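Local coordinates for protein beta-fructofuranosidase (Bifidobacterium adolescentis, PDB 6NOB) that probably hydrolyses terminal beta-D-fructofuranoside residues of sucrose and related sugars, as a family 32 glycoside hydrolase, at residues 291-296 and 335-340; 368-373 and 393-398; 389-394 and 403-408. All coordinates share one frame; numbering follows the deposited sequence.

Contact 1 of 3, residues 291-296 and 335-340; sequences ATNLPV and NATVPA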
loop_
_atom_site.group_PDB
_atom_site.type_symbol
_atom_site.label_atom_id
_atom_site.label_comp_id
_atom_site.label_asym_id
_atom_site.label_seq_id
_atom_site.Cartn_x
_atom_site.Cartn_y
_atom_site.Cartn_z
ATOM N N ALA A 291 -1.424 -8.116 -13.718
ATOM C CA ALA A 291 -1.310 -9.319 -12.905
ATOM C C ALA A 291 -2.436 -10.283 -13.263
ATOM O O ALA A 291 -3.615 -9.928 -13.165
ATOM C CB ALA A 291 -1.352 -8.969 -11.419
ATOM N N THR A 292 -2.072 -11.495 -13.671
ATOM C CA THR A 292 -3.050 -12.531 -13.992
ATOM C C THR A 292 -2.374 -13.894 -13.867
ATOM O O THR A 292 -1.295 -14.022 -13.278
ATOM C CB THR A 292 -3.641 -12.321 -15.390
ATOM O OG1 THR A 292 -4.702 -13.260 -15.602
ATOM C CG2 THR A 292 -2.579 -12.516 -16.461
ATOM N N ASN A 293 -3.025 -14.921 -14.410
ATOM C CA ASN A 293 -2.452 -16.254 -14.518
ATOM C C ASN A 293 -2.754 -16.797 -15.907
ATOM O O ASN A 293 -3.739 -16.409 -16.538
ATOM C CB ASN A 293 -2.995 -17.205 -13.435
ATOM C CG ASN A 293 -4.515 -17.204 -13.362
ATOM O OD1 ASN A 293 -5.112 -16.454 -12.589
ATOM N ND2 ASN A 293 -5.147 -18.052 -14.168
ATOM N N LEU A 294 -1.897 -17.692 -16.382
ATOM C CA LEU A 294 -2.050 -18.258 -17.712
ATOM C C LEU A 294 -1.951 -19.771 -17.647
ATOM O O LEU A 294 -1.344 -20.320 -16.720
ATOM C CB LEU A 294 -0.985 -17.704 -18.673
ATOM C CG LEU A 294 -1.144 -16.226 -19.052
ATOM C CD1 LEU A 294 0.054 -15.727 -19.852
ATOM C CD2 LEU A 294 -2.438 -16.006 -19.823
ATOM N N PRO A 295 -2.553 -20.480 -18.603
ATOM C CA PRO A 295 -2.422 -21.941 -18.626
ATOM C C PRO A 295 -0.971 -22.352 -18.820
ATOM O O PRO A 295 -0.265 -21.808 -19.672
ATOM C CB PRO A 295 -3.293 -22.366 -19.818
ATOM C CG PRO A 295 -4.185 -21.205 -20.093
ATOM C CD PRO A 295 -3.431 -19.982 -19.677
ATOM N N VAL A 296 -0.529 -23.327 -18.021
ATOM C CA VAL A 296 0.839 -23.815 -18.143
ATOM C C VAL A 296 1.080 -24.441 -19.508
ATOM O O VAL A 296 2.234 -24.562 -19.936
ATOM C CB VAL A 296 1.168 -24.809 -17.008
ATOM C CG1 VAL A 296 0.976 -24.146 -15.650
ATOM C CG2 VAL A 296 0.320 -26.067 -17.127
ATOM N N ASN A 335 -3.684 -26.576 -10.665
ATOM C CA ASN A 335 -2.581 -27.267 -11.320
ATOM C C ASN A 335 -2.491 -26.969 -12.811
ATOM O O ASN A 335 -1.591 -27.493 -13.476
ATOM C CB ASN A 335 -2.705 -28.781 -11.103
ATOM C CG ASN A 335 -4.096 -29.308 -11.412
ATOM O OD1 ASN A 335 -5.095 -28.607 -11.235
ATOM N ND2 ASN A 335 -4.168 -30.550 -11.875
ATOM N N ALA A 336 -3.386 -26.141 -13.348
ATOM C CA ALA A 336 -3.398 -25.825 -14.768
ATOM C C ALA A 336 -2.866 -24.435 -15.083
ATOM O O ALA A 336 -2.636 -24.133 -16.258
ATOM C CB ALA A 336 -4.820 -25.953 -15.329
ATOM N N THR A 337 -2.667 -23.589 -14.076
ATOM C CA THR A 337 -2.283 -22.204 -14.286
ATOM C C THR A 337 -0.990 -21.881 -13.549
ATOM O O THR A 337 -0.557 -22.602 -12.644
ATOM C CB THR A 337 -3.390 -21.244 -13.825
ATOM O OG1 THR A 337 -3.580 -21.378 -12.412
ATOM C CG2 THR A 337 -4.696 -21.548 -14.541
ATOM N N VAL A 338 -0.382 -20.771 -13.956
ATOM C CA VAL A 338 0.842 -20.252 -13.353
ATOM C C VAL A 338 0.719 -18.732 -13.310
ATOM O O VAL A 338 0.210 -18.128 -14.266
ATOM C CB VAL A 338 2.087 -20.703 -14.137
ATOM C CG1 VAL A 338 1.925 -20.399 -15.626
ATOM C CG2 VAL A 338 3.354 -20.058 -13.586
ATOM N N PRO A 339 1.133 -18.075 -12.226
ATOM C CA PRO A 339 1.076 -16.609 -12.192
ATOM C C PRO A 339 1.916 -16.003 -13.306
ATOM O O PRO A 339 3.041 -16.433 -13.564
ATOM C CB PRO A 339 1.639 -16.265 -10.809
ATOM C CG PRO A 339 1.387 -17.496 -9.987
ATOM C CD PRO A 339 1.548 -18.647 -10.932
ATOM N N ALA A 340 1.354 -14.996 -13.974
ATOM C CA ALA A 340 2.017 -14.371 -15.109
ATOM C C ALA A 340 1.791 -12.867 -15.100
ATOM O O ALA A 340 0.722 -12.390 -14.706
ATOM C CB ALA A 340 1.520 -14.955 -16.437
#

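Contact 2 of 3, residues 368-373 and 393-398; sequences HQIART and MHYRDK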
loop_
_atom_site.group_PDB
_atom_site.type_symbol
_atom_site.label_atom_id
_atom_site.label_comp_id
_atom_site.label_asym_id
_atom_site.label_seq_id
_atom_site.Cartn_x
_atom_site.Cartn_y
_atom_site.Cartn_z
ATOM N N HIS A 368 7.001 -20.714 -8.358
ATOM C CA HIS A 368 5.867 -20.565 -7.455
ATOM C C HIS A 368 4.553 -20.749 -8.205
ATOM O O HIS A 368 3.587 -20.011 -8.001
ATOM C CB HIS A 368 5.912 -19.210 -6.753
ATOM C CG HIS A 368 7.158 -18.993 -5.954
ATOM N ND1 HIS A 368 8.173 -18.156 -6.368
ATOM C CD2 HIS A 368 7.562 -19.519 -4.773
ATOM C CE1 HIS A 368 9.143 -18.170 -5.472
ATOM N NE2 HIS A 368 8.797 -18.988 -4.494
ATOM N N GLN A 369 4.502 -21.756 -9.078
ATOM C CA GLN A 369 3.325 -21.962 -9.912
ATOM C C GLN A 369 2.105 -22.411 -9.121
ATOM O O GLN A 369 0.989 -22.331 -9.646
ATOM C CB GLN A 369 3.637 -22.975 -11.012
ATOM C CG GLN A 369 3.676 -24.410 -10.556
ATOM C CD GLN A 369 3.572 -25.373 -11.717
ATOM O OE1 GLN A 369 4.555 -26.007 -12.104
ATOM N NE2 GLN A 369 2.378 -25.480 -12.288
ATOM N N ILE A 370 2.276 -22.876 -7.882
ATOM C CA ILE A 370 1.111 -23.225 -7.079
ATOM C C ILE A 370 0.401 -21.990 -6.538
ATOM O O ILE A 370 -0.747 -22.095 -6.088
ATOM C CB ILE A 370 1.486 -24.169 -5.923
ATOM C CG1 ILE A 370 2.524 -23.520 -5.007
ATOM C CG2 ILE A 370 2.004 -25.492 -6.462
ATOM C CD1 ILE A 370 2.854 -24.359 -3.789
ATOM N N ALA A 371 1.044 -20.824 -6.564
ATOM C CA ALA A 371 0.349 -19.599 -6.196
ATOM C C ALA A 371 -0.787 -19.334 -7.177
ATOM O O ALA A 371 -0.696 -19.656 -8.365
ATOM C CB ALA A 371 1.317 -18.414 -6.168
ATOM N N ARG A 372 -1.873 -18.748 -6.666
ATOM C CA ARG A 372 -3.067 -18.563 -7.487
ATOM C C ARG A 372 -2.798 -17.623 -8.655
ATOM O O ARG A 372 -3.079 -17.958 -9.813
ATOM C CB ARG A 372 -4.223 -18.028 -6.644
ATOM C CG ARG A 372 -5.451 -17.702 -7.484
ATOM C CD ARG A 372 -6.439 -16.822 -6.749
ATOM N NE ARG A 372 -7.593 -16.507 -7.586
ATOM C CZ ARG A 372 -8.721 -17.209 -7.591
ATOM N NH1 ARG A 372 -8.845 -18.264 -6.797
ATOM N NH2 ARG A 372 -9.722 -16.856 -8.385
ATOM N N THR A 373 -2.260 -16.442 -8.371
ATOM C CA THR A 373 -2.112 -15.399 -9.377
ATOM C C THR A 373 -1.245 -14.292 -8.793
ATOM O O THR A 373 -0.924 -14.289 -7.601
ATOM C CB THR A 373 -3.478 -14.854 -9.817
ATOM O OG1 THR A 373 -3.322 -14.027 -10.977
ATOM C CG2 THR A 373 -4.120 -14.045 -8.700
ATOM N N MET A 393 -0.308 -14.647 -4.720
ATOM C CA MET A 393 -1.540 -14.879 -3.977
ATOM C C MET A 393 -1.626 -16.316 -3.481
ATOM O O MET A 393 -1.230 -17.257 -4.174
ATOM C CB MET A 393 -2.755 -14.578 -4.851
ATOM C CG MET A 393 -3.196 -13.132 -4.856
ATOM S SD MET A 393 -4.984 -13.006 -5.066
ATOM C CE MET A 393 -5.552 -13.429 -3.422
ATOM N N HIS A 394 -2.163 -16.475 -2.271
ATOM C CA HIS A 394 -2.515 -17.785 -1.725
ATOM C C HIS A 394 -1.304 -18.711 -1.661
ATOM O O HIS A 394 -1.395 -19.907 -1.951
ATOM C CB HIS A 394 -3.649 -18.427 -2.527
ATOM C CG HIS A 394 -4.936 -17.665 -2.463
ATOM N ND1 HIS A 394 -6.005 -17.940 -3.289
ATOM C CD2 HIS A 394 -5.326 -16.640 -1.670
ATOM C CE1 HIS A 394 -6.997 -17.113 -3.009
ATOM N NE2 HIS A 394 -6.611 -16.315 -2.030
ATOM N N TYR A 395 -0.159 -18.155 -1.279
ATOM C CA TYR A 395 1.066 -18.929 -1.164
ATOM C C TYR A 395 1.808 -18.507 0.092
ATOM O O TYR A 395 2.037 -17.313 0.313
ATOM C CB TYR A 395 1.966 -18.741 -2.393
ATOM C CG TYR A 395 3.335 -19.370 -2.240
ATOM C CD1 TYR A 395 3.512 -20.742 -2.385
ATOM C CD2 TYR A 395 4.450 -18.589 -1.946
ATOM C CE1 TYR A 395 4.763 -21.321 -2.243
ATOM C CE2 TYR A 395 5.706 -19.158 -1.801
ATOM C CZ TYR A 395 5.856 -20.524 -1.950
ATOM O OH TYR A 395 7.102 -21.095 -1.804
ATOM N N ARG A 396 2.173 -19.485 0.911
ATOM C CA ARG A 396 3.091 -19.287 2.020
ATOM C C ARG A 396 4.424 -19.917 1.652
ATOM O O ARG A 396 4.456 -20.999 1.061
ATOM C CB ARG A 396 2.554 -19.908 3.312
ATOM C CG ARG A 396 1.249 -19.303 3.803
ATOM C CD ARG A 396 0.779 -19.967 5.087
ATOM N NE ARG A 396 1.614 -19.605 6.227
ATOM C CZ ARG A 396 1.375 -19.982 7.479
ATOM N NH1 ARG A 396 0.322 -20.738 7.760
ATOM N NH2 ARG A 396 2.192 -19.604 8.452
ATOM N N ASP A 397 5.520 -19.239 1.979
ATOM C CA ASP A 397 6.825 -19.812 1.685
ATOM C C ASP A 397 7.156 -20.899 2.708
ATOM O O ASP A 397 6.393 -21.162 3.642
ATOM C CB ASP A 397 7.900 -18.723 1.626
ATOM C CG ASP A 397 8.005 -17.903 2.906
ATOM O OD1 ASP A 397 7.539 -18.353 3.975
ATOM O OD2 ASP A 397 8.573 -16.790 2.837
ATOM N N LYS A 398 8.307 -21.553 2.516
ATOM C CA LYS A 398 8.746 -22.593 3.442
ATOM C C LYS A 398 8.781 -22.087 4.877
ATOM O O LYS A 398 8.492 -22.842 5.814
ATOM C CB LYS A 398 10.129 -23.105 3.029
ATOM C CG LYS A 398 10.736 -24.129 3.972
ATOM C CD LYS A 398 12.236 -24.257 3.754
HETATM O O HOH W 1 -7.010 -19.748 -5.352
#

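Contact 3 of 3, residues 389-394 and 403-408; sequences VGALMH and QQVRWY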
loop_
_atom_site.group_PDB
_atom_site.type_symbol
_atom_site.label_atom_id
_atom_site.label_comp_id
_atom_site.label_asym_id
_atom_site.label_seq_id
_atom_site.Cartn_x
_atom_site.Cartn_y
_atom_site.Cartn_z
ATOM N N VAL A 389 8.553 -6.838 -10.111
ATOM C CA VAL A 389 8.120 -6.988 -8.726
ATOM C C VAL A 389 6.648 -7.378 -8.727
ATOM O O VAL A 389 5.840 -6.761 -9.431
ATOM C CB VAL A 389 8.337 -5.691 -7.918
ATOM C CG1 VAL A 389 7.861 -5.863 -6.492
ATOM C CG2 VAL A 389 9.804 -5.280 -7.943
ATOM N N GLY A 390 6.300 -8.401 -7.950
ATOM C CA GLY A 390 4.923 -8.853 -7.879
ATOM C C GLY A 390 4.689 -9.721 -6.665
ATOM O O GLY A 390 5.622 -10.302 -6.101
ATOM N N ALA A 391 3.422 -9.806 -6.267
ATOM C CA ALA A 391 3.010 -10.551 -5.087
ATOM C C ALA A 391 2.329 -11.854 -5.489
ATOM O O ALA A 391 1.632 -11.925 -6.505
ATOM C CB ALA A 391 2.067 -9.714 -4.220
ATOM N N LEU A 392 2.526 -12.887 -4.671
ATOM C CA LEU A 392 2.073 -14.241 -4.973
ATOM C C LEU A 392 0.868 -14.583 -4.101
ATOM O O LEU A 392 1.008 -14.802 -2.894
ATOM C CB LEU A 392 3.207 -15.240 -4.766
ATOM C CG LEU A 392 4.409 -15.001 -5.680
ATOM C CD1 LEU A 392 5.620 -15.786 -5.207
ATOM C CD2 LEU A 392 4.058 -15.357 -7.116
ATOM N N MET A 393 -0.308 -14.647 -4.720
ATOM C CA MET A 393 -1.540 -14.879 -3.977
ATOM C C MET A 393 -1.626 -16.316 -3.481
ATOM O O MET A 393 -1.230 -17.257 -4.174
ATOM C CB MET A 393 -2.755 -14.578 -4.851
ATOM C CG MET A 393 -3.196 -13.132 -4.856
ATOM S SD MET A 393 -4.984 -13.006 -5.066
ATOM C CE MET A 393 -5.552 -13.429 -3.422
ATOM N N HIS A 394 -2.163 -16.475 -2.271
ATOM C CA HIS A 394 -2.515 -17.785 -1.725
ATOM C C HIS A 394 -1.304 -18.711 -1.661
ATOM O O HIS A 394 -1.395 -19.907 -1.951
ATOM C CB HIS A 394 -3.649 -18.427 -2.527
ATOM C CG HIS A 394 -4.936 -17.665 -2.463
ATOM N ND1 HIS A 394 -6.005 -17.940 -3.289
ATOM C CD2 HIS A 394 -5.326 -16.640 -1.670
ATOM C CE1 HIS A 394 -6.997 -17.113 -3.009
ATOM N NE2 HIS A 394 -6.611 -16.315 -2.030
ATOM N N GLN A 403 1.818 -14.682 1.216
ATOM C CA GLN A 403 1.696 -13.715 0.121
ATOM C C GLN A 403 2.832 -12.689 0.150
ATOM O O GLN A 403 2.629 -11.476 0.237
ATOM C CB GLN A 403 0.319 -13.041 0.141
ATOM C CG GLN A 403 -0.835 -14.041 0.021
ATOM C CD GLN A 403 -2.175 -13.404 -0.330
ATOM O OE1 GLN A 403 -3.103 -14.094 -0.762
ATOM N NE2 GLN A 403 -2.286 -12.092 -0.145
ATOM N N GLN A 404 4.051 -13.215 0.069
ATOM C CA GLN A 404 5.233 -12.373 -0.012
ATOM C C GLN A 404 5.323 -11.704 -1.379
ATOM O O GLN A 404 4.801 -12.206 -2.378
ATOM C CB GLN A 404 6.486 -13.206 0.244
ATOM C CG GLN A 404 6.673 -13.605 1.689
ATOM C CD GLN A 404 7.277 -12.489 2.516
ATOM O OE1 GLN A 404 6.585 -11.551 2.913
ATOM N NE2 GLN A 404 8.579 -12.583 2.772
ATOM N N VAL A 405 5.991 -10.555 -1.412
ATOM C CA VAL A 405 6.232 -9.810 -2.643
ATOM C C VAL A 405 7.627 -10.166 -3.141
ATOM O O VAL A 405 8.612 -10.004 -2.412
ATOM C CB VAL A 405 6.086 -8.299 -2.415
ATOM C CG1 VAL A 405 6.536 -7.531 -3.646
ATOM C CG2 VAL A 405 4.645 -7.958 -2.058
ATOM N N ARG A 406 7.714 -10.654 -4.376
ATOM C CA ARG A 406 8.966 -11.124 -4.954
ATOM C C ARG A 406 9.479 -10.132 -5.991
ATOM O O ARG A 406 8.697 -9.561 -6.757
ATOM C CB ARG A 406 8.780 -12.500 -5.604
ATOM C CG ARG A 406 10.071 -13.200 -5.968
ATOM C CD ARG A 406 9.918 -14.716 -5.939
ATOM N NE ARG A 406 11.217 -15.381 -5.876
ATOM C CZ ARG A 406 11.872 -15.635 -4.748
ATOM N NH1 ARG A 406 11.347 -15.285 -3.582
ATOM N NH2 ARG A 406 13.055 -16.239 -4.785
ATOM N N TRP A 407 10.796 -9.930 -6.015
ATOM C CA TRP A 407 11.444 -9.172 -7.077
ATOM C C TRP A 407 12.272 -10.106 -7.953
ATOM O O TRP A 407 12.812 -11.112 -7.485
ATOM C CB TRP A 407 12.329 -8.041 -6.525
ATOM C CG TRP A 407 13.473 -8.468 -5.635
ATOM C CD1 TRP A 407 13.496 -8.451 -4.271
ATOM C CD2 TRP A 407 14.766 -8.942 -6.050
ATOM N NE1 TRP A 407 14.711 -8.894 -3.810
ATOM C CE2 TRP A 407 15.509 -9.202 -4.880
ATOM C CE3 TRP A 407 15.362 -9.179 -7.293
ATOM C CZ2 TRP A 407 16.818 -9.685 -4.917
ATOM C CZ3 TRP A 407 16.662 -9.663 -7.326
ATOM C CH2 TRP A 407 17.374 -9.911 -6.145
ATOM N N TYR A 408 12.357 -9.759 -9.236
ATOM C CA TYR A 408 13.093 -10.541 -10.224
ATOM C C TYR A 408 13.936 -9.581 -11.049
ATOM O O TYR A 408 13.397 -8.644 -11.646
ATOM C CB TYR A 408 12.149 -11.330 -11.142
ATOM C CG TYR A 408 10.963 -11.988 -10.464
ATOM C CD1 TYR A 408 9.865 -11.241 -10.051
ATOM C CD2 TYR A 408 10.927 -13.364 -10.269
ATOM C CE1 TYR A 408 8.781 -11.840 -9.446
ATOM C CE2 TYR A 408 9.844 -13.974 -9.665
ATOM C CZ TYR A 408 8.774 -13.207 -9.256
ATOM O OH TYR A 408 7.691 -13.809 -8.654
#

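Contact 1 of 3, residues 291-296 and 335-340
Ala336 opens the pairing by receiving the backbone N-H of Val296 on its carbonyl oxygen (Val296 N to Ala336 O 2.9 Å), and the CG1 and CG2 methyls of Val296 close over that same oxygen. At Thr337 the side chain slants across Asn293, its CG2 methyl 3.5 Å from Asn293 ND2. Val338 exchanges two backbone bonds with Leu294, and Val338 CG1, set between its own backbone N and carbonyl carbon (chi1 51°), meets Val296 CG1 at 3.9 Å. An alanine in place of Val296 would probably leave Val338 CG1 without this neighbour and strip the methyls from beside the Ala336 carbonyl. Pro339 faces Asn293 at a non-hydrogen-bonded position, where its missing N-H costs nothing across the pair. Ala340 forms the same reciprocal pair of backbone hydrogen bonds with Thr292, Ala340 N lying 2.9 Å from Thr292 O, and Ala340 CB meets Leu294 CD1 at 3.8 Å. The two antiparallel strands, 285-295 and 337-347, are the middle pair of a blade of the five-bladed propeller typical of this family: strand 268-273 flanks the first, and strand 357-365, against whose Tyr358 and Pro361 Leu294 packs, flanks the second.

Contact 2 of 3, residues 368-373 and 393-398
Tyr395 presents a ring face to His368 by setting CG opposite the backbone N (chi1 172°), while the imidazole of His368 turns back beside its own backbone N and brings an edge against that face. This is an inter-blade connection of the beta-propeller: the loop 368-373, opening with a type I turn from His368 to Ala371, leaves strand 357-365 of one blade and packs on strand 385-396 of the next. The two rings form an offset edge-to-face pair with planes at 63°, His368 CD2 standing 3.4 Å from Tyr395 CZ. Thr316 OG1 bonds both Tyr395 OH and His368 NE2 and so links the polar ends of the two side chains; His368 ND1 is also bonded to Asp365, which helps fix the rotation of the imidazole. At the rim of the phenol, Ile370 CD1 approaches Tyr395 CE1 to 3.9 Å near the ring plane, and Ala371 CB touches both Tyr395 CB and Met393 O.

Backbone bonds secure the other end: Arg372 N reaches Met393 O at 3.0 Å, and Met393 N returns one to Thr373 O. The extended chain of Arg372 runs alongside His394 and points the same way, its CD beside ND1, with guanidinium and imidazole planes 77° apart. A water lying at the edge of both groups joins them, 2.8 Å from Arg372 NH1 and 2.9 Å from His394 ND1. Salt bridges through NH1 to Glu231 and through NE to Asp266 also hold the guanidinium in place. Met393, bent along its chain, lies beside Thr373: its CB is 3.3 Å from Thr373 O, and its SD rests 3.9 Å from the Thr373 CG2 methyl.

Contact 3 of 3, residues 389-394 and 403-408
Gln403 lays its whole side chain along Leu392, Met393 and His394 of the partner segment. CB lies 3.6 Å from Leu392 O, and CG, placed beside the backbone N by chi1 of -59°, stays close to the same oxygen at 3.5 Å. Beyond CG the chain is extended, carrying CD over Met393 CA and toward His394 N. At the tip OE1 accepts the backbone N-H of His394, with OE1 to His394 N 3.0 Å and a C=O...N angle of 113°. The same oxygen lies 3.5 Å from His394 CD2 and 3.7 Å from Met393 CE; amide and imidazole planes are 33° apart. Regular antiparallel pairing takes over further along: Gly390 and Arg406 exchange two backbone bonds, the shorter being Arg406 N to Gly390 O at 2.7 Å, whereas Leu392 N to Gln404 O is weak. On one face Val405 spreads its methyls, CG1 to Val389 CG1 at 3.6 Å and CG2 toward Ala391 CB. This hairpin forms the central pair of a propeller blade, between strands 377-382 and 418-428; the valine face packs on Thr438 of strand 435-442, and Arg406, on the other face, makes a cation-pi contact with Trp428 of strand 418-428 and packs beside Asp365.

From the N terminus, contact 1 comes first, pairing 291-296 with 335-340 and closing the long, largely irregular excursion between two strands of one blade. The chain finishes that blade with strand 357-365 before contact 2 opens, so these two lie in series. Contact 2 encloses strands 374-375 and 377-382; contact 3 starts on 389-394, overlapping its second segment at Met393 and His394, and closes the short hairpin loop beyond. Thr373 OG1 touches Thr292 O between contacts 1 and 2, while Tyr395 O meets Gln403 N, and His368 packs on Leu392, between contacts 2 and 3. The loop 368-373 thus ties the two neighbouring blades together.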